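Long-range contact in UPF0255 protein frsA (Vibrio vulnificus, PDB 4I4C), which probably hydrolyses carboxylic esters as a serine esterase of the FrsA family, within the alpha/beta-hydrolase clan: residues Y157-L171 and I180-P192. Residues are numbered along the deposited sequence; the frame is centred on the assembly and turned at random.
Sequences YLEAAKKSKYIIKQL and ITAHLHLTNTDKP
Tyr157, near the end of helix 144-163, meets His185 of strand 178-186 through a hydrogen bond of 2.8 Å from OH to NE2. Tyrosine suits this buried place: its ring, with CG anti to the backbone N (chi1 -156°), spans the gap from helix to sheet. His185 ND1 is hydrogen-bonded to Met224 O, so both nitrogens are engaged and the ring's rotation is fixed. Ile168 lays CG2 over one face of that imidazole, 4.2 Å from its centroid. Tyr157 and His183 pair edge-to-face, centroids 5.8 Å apart and planes at 80°. Gln170 CG makes a CH-pi contact over one face of His183, and Leu158 CD2 meets the ring's edge. His183 ND1 is hydrogen-bonded to Gln206 OE1. Reciprocal N-H...O bonds join Ile167 with Leu186, Lys169 with Leu184, and Leu171 with Ala182; the backbones of His183 and His185 turn to strand 223-226. On the sheet face opposite the histidines lie apolar Ile167, Leu171, Leu184 and Leu186, Leu171 CD1 4.1 Å from Leu184 CB, with Lys169 beside Leu186 and in cation-pi contact with Tyr260. This is an antiparallel beta hairpin at the edge of the mixed alpha/beta-hydrolase sheet, tied to a preceding helix through an aromatic cluster.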
loop_
_atom_site.group_PDB
_atom_site.type_symbol
_atom_site.label_atom_id
_atom_site.label_comp_id
_atom_site.label_asym_id
_atom_site.label_seq_id
_atom_site.Cartn_x
_atom_site.Cartn_y
_atom_site.Cartn_z
ATOM N N TYR A 157 14.873 -3.545 5.035
ATOM C CA TYR A 157 13.864 -4.222 5.848
ATOM C C TYR A 157 14.395 -5.520 6.451
ATOM O O TYR A 157 14.157 -5.815 7.623
ATOM C CB TYR A 157 12.620 -4.534 5.009
ATOM C CG TYR A 157 11.341 -4.692 5.815
ATOM C CD1 TYR A 157 10.595 -3.577 6.195
ATOM C CD2 TYR A 157 10.873 -5.950 6.178
ATOM C CE1 TYR A 157 9.427 -3.710 6.915
ATOM C CE2 TYR A 157 9.693 -6.094 6.910
ATOM C CZ TYR A 157 8.981 -4.970 7.272
ATOM O OH TYR A 157 7.818 -5.085 7.991
ATOM N N LEU A 158 15.082 -6.313 5.640
ATOM C CA LEU A 158 15.597 -7.591 6.125
ATOM C C LEU A 158 16.704 -7.374 7.153
ATOM O O LEU A 158 16.767 -8.075 8.163
ATOM C CB LEU A 158 16.045 -8.484 4.965
ATOM C CG LEU A 158 14.968 -8.742 3.901
ATOM C CD1 LEU A 158 15.512 -9.575 2.748
ATOM C CD2 LEU A 158 13.736 -9.412 4.500
ATOM N N GLU A 159 17.552 -6.369 6.917
ATOM C CA GLU A 159 18.597 -6.023 7.874
ATOM C C GLU A 159 18.014 -5.523 9.206
ATOM O O GLU A 159 18.532 -5.828 10.281
ATOM C CB GLU A 159 19.585 -5.006 7.264
ATOM C CG GLU A 159 20.905 -4.912 7.997
ATOM C CD GLU A 159 21.545 -6.275 8.236
ATOM O OE1 GLU A 159 21.866 -6.968 7.244
ATOM O OE2 GLU A 159 21.713 -6.657 9.417
ATOM N N ALA A 160 16.925 -4.768 9.137
ATOM C CA ALA A 160 16.193 -4.389 10.343
ATOM C C ALA A 160 15.604 -5.632 11.020
ATOM O O ALA A 160 15.691 -5.786 12.233
ATOM C CB ALA A 160 15.071 -3.422 10.004
ATOM N N ALA A 161 14.996 -6.499 10.218
ATOM C CA ALA A 161 14.353 -7.710 10.736
ATOM C C ALA A 161 15.353 -8.584 11.480
ATOM O O ALA A 161 15.063 -9.120 12.555
ATOM C CB ALA A 161 13.715 -8.489 9.601
ATOM N N LYS A 162 16.538 -8.712 10.891
ATOM C CA LYS A 162 17.619 -9.522 11.439
ATOM C C LYS A 162 18.108 -8.968 12.776
ATOM O O LYS A 162 18.570 -9.714 13.639
ATOM C CB LYS A 162 18.774 -9.580 10.435
ATOM C CG LYS A 162 19.799 -10.657 10.714
ATOM C CD LYS A 162 19.156 -12.036 10.775
ATOM C CE LYS A 162 20.209 -13.105 10.984
ATOM N NZ LYS A 162 21.299 -12.968 9.976
ATOM N N LYS A 163 17.983 -7.655 12.939
ATOM C CA LYS A 163 18.447 -6.962 14.137
ATOM C C LYS A 163 17.375 -6.942 15.221
ATOM O O LYS A 163 17.677 -6.746 16.399
ATOM C CB LYS A 163 18.860 -5.527 13.783
ATOM C CG LYS A 163 19.745 -4.834 14.815
ATOM C CD LYS A 163 21.196 -5.305 14.736
ATOM C CE LYS A 163 22.082 -4.586 15.764
ATOM N NZ LYS A 163 22.494 -5.449 16.925
ATOM N N SER A 164 16.119 -7.148 14.820
ATOM C CA SER A 164 15.013 -6.999 15.742
ATOM C C SER A 164 14.983 -8.147 16.730
ATOM O O SER A 164 15.374 -9.268 16.406
ATOM C CB SER A 164 13.675 -6.946 14.994
ATOM O OG SER A 164 12.623 -6.668 15.896
ATOM N N LYS A 165 14.503 -7.857 17.931
ATOM C CA LYS A 165 14.200 -8.890 18.909
ATOM C C LYS A 165 12.967 -9.688 18.460
ATOM O O LYS A 165 12.725 -10.791 18.943
ATOM C CB LYS A 165 13.959 -8.257 20.282
ATOM C CG LYS A 165 12.588 -7.616 20.433
ATOM C CD LYS A 165 12.523 -6.627 21.597
ATOM C CE LYS A 165 11.109 -6.576 22.175
ATOM N NZ LYS A 165 10.840 -5.344 22.966
ATOM N N TYR A 166 12.190 -9.134 17.532
ATOM C CA TYR A 166 11.036 -9.852 16.991
ATOM C C TYR A 166 11.462 -10.762 15.853
ATOM O O TYR A 166 12.553 -10.639 15.315
ATOM C CB TYR A 166 9.963 -8.890 16.486
ATOM C CG TYR A 166 9.352 -8.001 17.540
ATOM C CD1 TYR A 166 8.236 -8.412 18.260
ATOM C CD2 TYR A 166 9.872 -6.741 17.802
ATOM C CE1 TYR A 166 7.663 -7.599 19.222
ATOM C CE2 TYR A 166 9.305 -5.922 18.765
ATOM C CZ TYR A 166 8.201 -6.358 19.474
ATOM O OH TYR A 166 7.627 -5.557 20.431
ATOM N N ILE A 167 10.582 -11.667 15.457
ATOM C CA ILE A 167 10.964 -12.655 14.469
ATOM C C ILE A 167 10.288 -12.403 13.131
ATOM O O ILE A 167 9.060 -12.426 13.034
ATOM C CB ILE A 167 10.641 -14.072 14.968
ATOM C CG1 ILE A 167 11.354 -14.333 16.301
ATOM C CG2 ILE A 167 11.013 -15.099 13.920
ATOM C CD1 ILE A 167 11.344 -15.779 16.721
ATOM N N ILE A 168 11.088 -12.160 12.096
ATOM C CA ILE A 168 10.521 -11.919 10.766
ATOM C C ILE A 168 11.065 -12.908 9.752
ATOM O O ILE A 168 12.263 -12.946 9.490
ATOM C CB ILE A 168 10.768 -10.484 10.250
ATOM C CG1 ILE A 168 10.284 -9.440 11.259
ATOM C CG2 ILE A 168 10.068 -10.276 8.905
ATOM C CD1 ILE A 168 11.290 -9.069 12.313
ATOM N N LYS A 169 10.176 -13.710 9.183
ATOM C CA LYS A 169 10.575 -14.691 8.181
ATOM C C LYS A 169 10.046 -14.317 6.802
ATOM O O LYS A 169 8.878 -13.961 6.645
ATOM C CB LYS A 169 10.061 -16.078 8.557
ATOM C CG LYS A 169 10.550 -16.595 9.896
ATOM C CD LYS A 169 9.807 -17.876 10.261
ATOM C CE LYS A 169 10.132 -18.351 11.669
ATOM N NZ LYS A 169 11.454 -19.040 11.765
ATOM N N GLN A 170 10.906 -14.399 5.799
ATOM C CA GLN A 170 10.464 -14.204 4.431
ATOM C C GLN A 170 10.048 -15.559 3.836
ATOM O O GLN A 170 10.865 -16.467 3.722
ATOM C CB GLN A 170 11.567 -13.542 3.605
ATOM C CG GLN A 170 11.125 -13.059 2.225
ATOM C CD GLN A 170 12.279 -12.500 1.396
ATOM O OE1 GLN A 170 13.161 -13.244 0.967
ATOM N NE2 GLN A 170 12.274 -11.187 1.170
ATOM N N LEU A 171 8.773 -15.696 3.482
ATOM C CA LEU A 171 8.273 -16.930 2.886
ATOM C C LEU A 171 8.164 -16.831 1.361
ATOM O O LEU A 171 7.856 -15.770 0.805
ATOM C CB LEU A 171 6.908 -17.305 3.463
ATOM C CG LEU A 171 6.691 -16.972 4.939
ATOM C CD1 LEU A 171 5.230 -17.171 5.325
ATOM C CD2 LEU A 171 7.618 -17.788 5.842
ATOM N N ILE A 180 5.051 -16.587 -4.529
ATOM C CA ILE A 180 4.549 -15.430 -3.804
ATOM C C ILE A 180 5.502 -15.158 -2.652
ATOM O O ILE A 180 5.780 -16.058 -1.868
ATOM C CB ILE A 180 3.161 -15.721 -3.229
ATOM C CG1 ILE A 180 2.133 -15.806 -4.362
ATOM C CG2 ILE A 180 2.783 -14.669 -2.193
ATOM C CD1 ILE A 180 0.767 -16.341 -3.905
ATOM N N THR A 181 6.030 -13.938 -2.568
ATOM C CA THR A 181 6.910 -13.569 -1.460
ATOM C C THR A 181 6.141 -12.834 -0.369
ATOM O O THR A 181 5.556 -11.775 -0.615
ATOM C CB THR A 181 8.058 -12.661 -1.905
ATOM O OG1 THR A 181 8.824 -13.314 -2.926
ATOM C CG2 THR A 181 8.963 -12.352 -0.720
ATOM N N ALA A 182 6.162 -13.384 0.839
ATOM C CA ALA A 182 5.441 -12.778 1.953
ATOM C C ALA A 182 6.332 -12.643 3.189
ATOM O O ALA A 182 7.297 -13.389 3.356
ATOM C CB ALA A 182 4.165 -13.590 2.271
ATOM N N HIS A 183 6.015 -11.693 4.058
ATOM C CA HIS A 183 6.805 -11.514 5.271
ATOM C C HIS A 183 5.985 -11.811 6.528
ATOM O O HIS A 183 5.016 -11.123 6.827
ATOM C CB HIS A 183 7.388 -10.100 5.344
ATOM C CG HIS A 183 8.445 -9.826 4.321
ATOM N ND1 HIS A 183 8.159 -9.595 2.992
ATOM C CD2 HIS A 183 9.795 -9.749 4.430
ATOM C CE1 HIS A 183 9.282 -9.381 2.330
ATOM N NE2 HIS A 183 10.290 -9.471 3.183
ATOM N N LEU A 184 6.405 -12.831 7.269
ATOM C CA LEU A 184 5.738 -13.232 8.502
ATOM C C LEU A 184 6.445 -12.637 9.710
ATOM O O LEU A 184 7.596 -12.948 9.978
ATOM C CB LEU A 184 5.708 -14.763 8.611
ATOM C CG LEU A 184 5.058 -15.389 9.848
ATOM C CD1 LEU A 184 3.553 -15.068 9.917
ATOM C CD2 LEU A 184 5.294 -16.906 9.849
ATOM N N HIS A 185 5.748 -11.764 10.421
ATOM C CA HIS A 185 6.272 -11.105 11.606
ATOM C C HIS A 185 5.702 -11.772 12.851
ATOM O O HIS A 185 4.489 -11.777 13.048
ATOM C CB HIS A 185 5.848 -9.635 11.615
ATOM C CG HIS A 185 6.160 -8.911 10.345
ATOM N ND1 HIS A 185 5.559 -9.213 9.148
ATOM C CD2 HIS A 185 7.023 -7.894 10.096
ATOM C CE1 HIS A 185 6.039 -8.413 8.203
ATOM N NE2 HIS A 185 6.924 -7.609 8.755
ATOM N N LEU A 186 6.570 -12.312 13.700
ATOM C CA LEU A 186 6.119 -12.974 14.925
ATOM C C LEU A 186 6.730 -12.336 16.170
ATOM O O LEU A 186 7.870 -11.888 16.141
ATOM C CB LEU A 186 6.486 -14.451 14.869
ATOM C CG LEU A 186 5.979 -15.182 13.634
ATOM C CD1 LEU A 186 7.054 -16.106 13.109
ATOM C CD2 LEU A 186 4.696 -15.954 13.956
ATOM N N THR A 187 5.975 -12.292 17.268
ATOM C CA THR A 187 6.512 -11.795 18.537
ATOM C C THR A 187 7.503 -12.798 19.114
ATOM O O THR A 187 8.509 -12.431 19.741
ATOM C CB THR A 187 5.410 -11.548 19.567
ATOM O OG1 THR A 187 4.648 -12.747 19.730
ATOM C CG2 THR A 187 4.487 -10.437 19.100
ATOM N N ASN A 188 7.198 -14.071 18.885
ATOM C CA ASN A 188 8.034 -15.185 19.297
ATOM C C ASN A 188 7.527 -16.438 18.605
ATOM O O ASN A 188 6.554 -16.386 17.842
ATOM C CB ASN A 188 8.010 -15.372 20.819
ATOM C CG ASN A 188 6.615 -15.556 21.366
ATOM O OD1 ASN A 188 5.950 -16.549 21.079
ATOM N ND2 ASN A 188 6.165 -14.603 22.178
ATOM N N THR A 189 8.180 -17.562 18.866
ATOM C CA THR A 189 7.686 -18.834 18.356
ATOM C C THR A 189 7.377 -19.804 19.492
ATOM O O THR A 189 7.420 -21.016 19.303
ATOM C CB THR A 189 8.680 -19.474 17.374
ATOM O OG1 THR A 189 9.970 -19.565 17.995
ATOM C CG2 THR A 189 8.780 -18.636 16.101
ATOM N N ASP A 190 7.055 -19.258 20.663
ATOM C CA ASP A 190 6.758 -20.058 21.855
ATOM C C ASP A 190 5.560 -20.986 21.636
ATOM O O ASP A 190 5.581 -22.152 22.027
ATOM C CB ASP A 190 6.504 -19.155 23.076
ATOM C CG ASP A 190 7.760 -18.422 23.551
ATOM O OD1 ASP A 190 8.879 -18.789 23.123
ATOM O OD2 ASP A 190 7.623 -17.480 24.369
ATOM N N LYS A 191 4.509 -20.457 21.020
ATOM C CA LYS A 191 3.348 -21.257 20.671
ATOM C C LYS A 191 2.818 -20.721 19.353
ATOM O O LYS A 191 3.177 -19.619 18.955
ATOM C CB LYS A 191 2.282 -21.159 21.764
ATOM C CG LYS A 191 1.640 -19.794 21.881
ATOM C CD LYS A 191 1.030 -19.597 23.263
ATOM C CE LYS A 191 0.091 -18.401 23.300
ATOM N NZ LYS A 191 -1.137 -18.649 22.489
ATOM N N PRO A 192 1.994 -21.507 18.649
ATOM C CA PRO A 192 1.330 -20.997 17.442
ATOM C C PRO A 192 0.474 -19.766 17.741
ATOM O O PRO A 192 -0.325 -19.788 18.675
ATOM C CB PRO A 192 0.454 -22.175 16.988
ATOM C CG PRO A 192 0.507 -23.183 18.122
ATOM C CD PRO A 192 1.798 -22.955 18.814
#